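Local coordinates for protein triphenylmethane reductase (Citrobacter sp., PDB 2VRB) that probably reduces triphenylmethane dyes, using NADP(H) as cofactor, and belongs to the short-chain dehydrogenase/reductase (SDR) family, at residues A[179-184]-A[269-274]. Residues are numbered along the deposited sequence; the frame is centred on the assembly and turned at random.
Sequences ALAAAT and KLIGSL
The C-terminal end of the short helix 266-271 packs on helix 175-186 of the NADP-binding Rossmann domain, and I271 and L270 meet L180, A181 and T184 there. The branch methyl CG2 of I271 lies against the backbone of A181. It sits 3.7 Å from the backbone N of A181 and 3.9 Å from A181 CB, beside the small alanine side chain. I271 has CG1 between its backbone N and carbonyl carbon (chi1 70°), which turns CG2 to the side where helix 175-186 lies. L180 meets the same methyl with its CG, 3.8 Å from I271 CG2, the two side chains crossing at a slant. This is apolar helix-to-helix packing with no hydrogen bond between the segments; helix 175-186 also packs on helix 11-21, where A179 touches L15 and V16 and L180 touches H19. L270 splits its two methyls: CD2 lies 3.9 Å from A181 CB, while CD1 runs alongside T184 CG2, 4.0 Å away. T184 holds that methyl anti to its backbone N, while its hydroxyl OG1 donates to L180 O within its own helix, from above the carbonyl plane. T184 N binds the same oxygen from the opposite face. Just past I271, G272 is the first residue to leave helical geometry, with a positive phi (85°).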
ATOM      1  N   ALA A 179       5.004   1.177 -23.500  1.00 30.87           N
ATOM      2  CA  ALA A 179       5.886  -0.009 -23.670  1.00 30.78           C
ATOM      3  C   ALA A 179       7.337   0.339 -23.982  1.00 30.59           C
ATOM      4  O   ALA A 179       8.258  -0.269 -23.453  1.00 32.73           O
ATOM      5  CB  ALA A 179       5.316  -0.898 -24.776  1.00 30.45           C
ATOM      6  N   LEU A 180       7.546   1.299 -24.877  1.00 31.28           N
ATOM      7  CA  LEU A 180       8.871   1.816 -25.190  1.00 31.65           C
ATOM      8  C   LEU A 180       9.567   2.399 -23.966  1.00 32.76           C
ATOM      9  O   LEU A 180      10.754   2.194 -23.783  1.00 34.37           O
ATOM     10  CB  LEU A 180       8.797   2.875 -26.299  1.00 30.88           C
ATOM     11  CG  LEU A 180      10.032   3.600 -26.835  1.00 31.00           C
ATOM     12  CD1 LEU A 180      11.116   2.621 -27.324  1.00 36.72           C
ATOM     13  CD2 LEU A 180       9.693   4.537 -27.989  1.00 33.05           C
ATOM     14  N   ALA A 181       8.822   3.151 -23.163  1.00 33.64           N
ATOM     15  CA  ALA A 181       9.308   3.731 -21.912  1.00 33.66           C
ATOM     16  C   ALA A 181       9.775   2.660 -20.917  1.00 34.28           C
ATOM     17  O   ALA A 181      10.850   2.787 -20.298  1.00 34.61           O
ATOM     18  CB  ALA A 181       8.202   4.602 -21.291  1.00 34.25           C
ATOM     19  N   ALA A 182       8.980   1.605 -20.753  1.00 33.22           N
ATOM     20  CA  ALA A 182       9.368   0.527 -19.868  1.00 31.57           C
ATOM     21  C   ALA A 182      10.650  -0.130 -20.419  1.00 33.24           C
ATOM     22  O   ALA A 182      11.606  -0.349 -19.666  1.00 32.55           O
ATOM     23  CB  ALA A 182       8.270  -0.466 -19.755  1.00 31.93           C
ATOM     24  N   ALA A 183      10.675  -0.395 -21.729  1.00 33.16           N
ATOM     25  CA  ALA A 183      11.847  -1.039 -22.365  1.00 34.24           C
ATOM     26  C   ALA A 183      13.076  -0.161 -22.244  1.00 34.90           C
ATOM     27  O   ALA A 183      14.167  -0.650 -22.016  1.00 35.15           O
ATOM     28  CB  ALA A 183      11.556  -1.361 -23.832  1.00 33.97           C
ATOM     29  N   THR A 184      12.901   1.143 -22.409  1.00 36.02           N
ATOM     30  CA  THR A 184      14.016   2.080 -22.277  1.00 37.31           C
ATOM     31  C   THR A 184      14.609   2.005 -20.873  1.00 37.56           C
ATOM     32  O   THR A 184      15.811   1.915 -20.691  1.00 37.53           O
ATOM     33  CB  THR A 184      13.546   3.522 -22.577  1.00 37.50           C
ATOM     34  OG1 THR A 184      12.898   3.525 -23.845  1.00 38.40           O
ATOM     35  CG2 THR A 184      14.719   4.469 -22.649  1.00 38.61           C
ATOM     36  N   LYS A 269      10.789  13.119 -22.121  1.00 37.37           N
ATOM     37  CA  LYS A 269      12.211  13.112 -21.852  1.00 38.42           C
ATOM     38  C   LYS A 269      12.777  11.717 -21.976  1.00 38.74           C
ATOM     39  O   LYS A 269      13.938  11.545 -22.329  1.00 38.39           O
ATOM     40  CB  LYS A 269      12.533  13.768 -20.518  1.00 38.12           C
ATOM     41  CG  LYS A 269      12.386  15.296 -20.671  1.00 42.66           C
ATOM     42  CD  LYS A 269      12.495  16.095 -19.377  1.00 46.30           C
ATOM     43  CE  LYS A 269      12.385  17.569 -19.725  1.00 50.20           C
ATOM     44  NZ  LYS A 269      12.167  18.427 -18.514  1.00 52.81           N
ATOM     45  N   LEU A 270      11.934  10.716 -21.747  1.00 38.77           N
ATOM     46  CA  LEU A 270      12.419   9.341 -21.766  1.00 38.90           C
ATOM     47  C   LEU A 270      12.429   8.768 -23.162  1.00 38.72           C
ATOM     48  O   LEU A 270      13.392   8.104 -23.541  1.00 39.08           O
ATOM     49  CB  LEU A 270      11.564   8.484 -20.840  1.00 39.19           C
ATOM     50  CG  LEU A 270      11.971   7.064 -20.462  1.00 40.02           C
ATOM     51  CD1 LEU A 270      13.371   6.982 -19.833  1.00 36.71           C
ATOM     52  CD2 LEU A 270      10.894   6.669 -19.460  1.00 40.49           C
ATOM     53  N   ILE A 271      11.365   8.999 -23.921  1.00 37.25           N
ATOM     54  CA  ILE A 271      11.239   8.379 -25.240  1.00 37.27           C
ATOM     55  C   ILE A 271      11.349   9.321 -26.454  1.00 36.98           C
ATOM     56  O   ILE A 271      11.296   8.846 -27.586  1.00 37.03           O
ATOM     57  CB  ILE A 271       9.930   7.560 -25.391  1.00 37.06           C
ATOM     58  CG1 ILE A 271       8.706   8.488 -25.438  1.00 36.74           C
ATOM     59  CG2 ILE A 271       9.852   6.462 -24.335  1.00 36.96           C
ATOM     60  CD1 ILE A 271       7.381   7.779 -25.708  1.00 35.48           C
ATOM     61  N   GLY A 272      11.474  10.633 -26.246  1.00 35.90           N
ATOM     62  CA  GLY A 272      11.449  11.565 -27.388  1.00 36.06           C
ATOM     63  C   GLY A 272      10.022  11.947 -27.773  1.00 36.00           C
ATOM     64  O   GLY A 272       9.111  11.809 -26.955  1.00 35.68           O
ATOM     65  N   SER A 273       9.808  12.405 -29.011  1.00 35.47           N
ATOM     66  CA  SER A 273       8.524  13.001 -29.386  1.00 36.23           C
ATOM     67  C   SER A 273       7.358  12.028 -29.184  1.00 35.96           C
ATOM     68  O   SER A 273       7.514  10.823 -29.365  1.00 35.91           O
ATOM     69  CB  SER A 273       8.551  13.483 -30.831  1.00 36.31           C
ATOM     70  OG  SER A 273       9.873  13.747 -31.206  1.00 40.35           O
ATOM     71  N   LEU A 274       6.199  12.554 -28.815  1.00 35.39           N
ATOM     72  CA  LEU A 274       5.034  11.718 -28.554  1.00 35.83           C
ATOM     73  C   LEU A 274       4.183  11.652 -29.793  1.00 36.71           C
ATOM     74  O   LEU A 274       4.279  12.521 -30.635  1.00 37.05           O
ATOM     75  CB  LEU A 274       4.214  12.280 -27.378  1.00 35.54           C
ATOM     76  CG  LEU A 274       4.938  12.617 -26.077  1.00 36.08           C
ATOM     77  CD1 LEU A 274       3.931  13.229 -25.050  1.00 34.90           C
ATOM     78  CD2 LEU A 274       5.586  11.400 -25.495  1.00 33.44           C
TER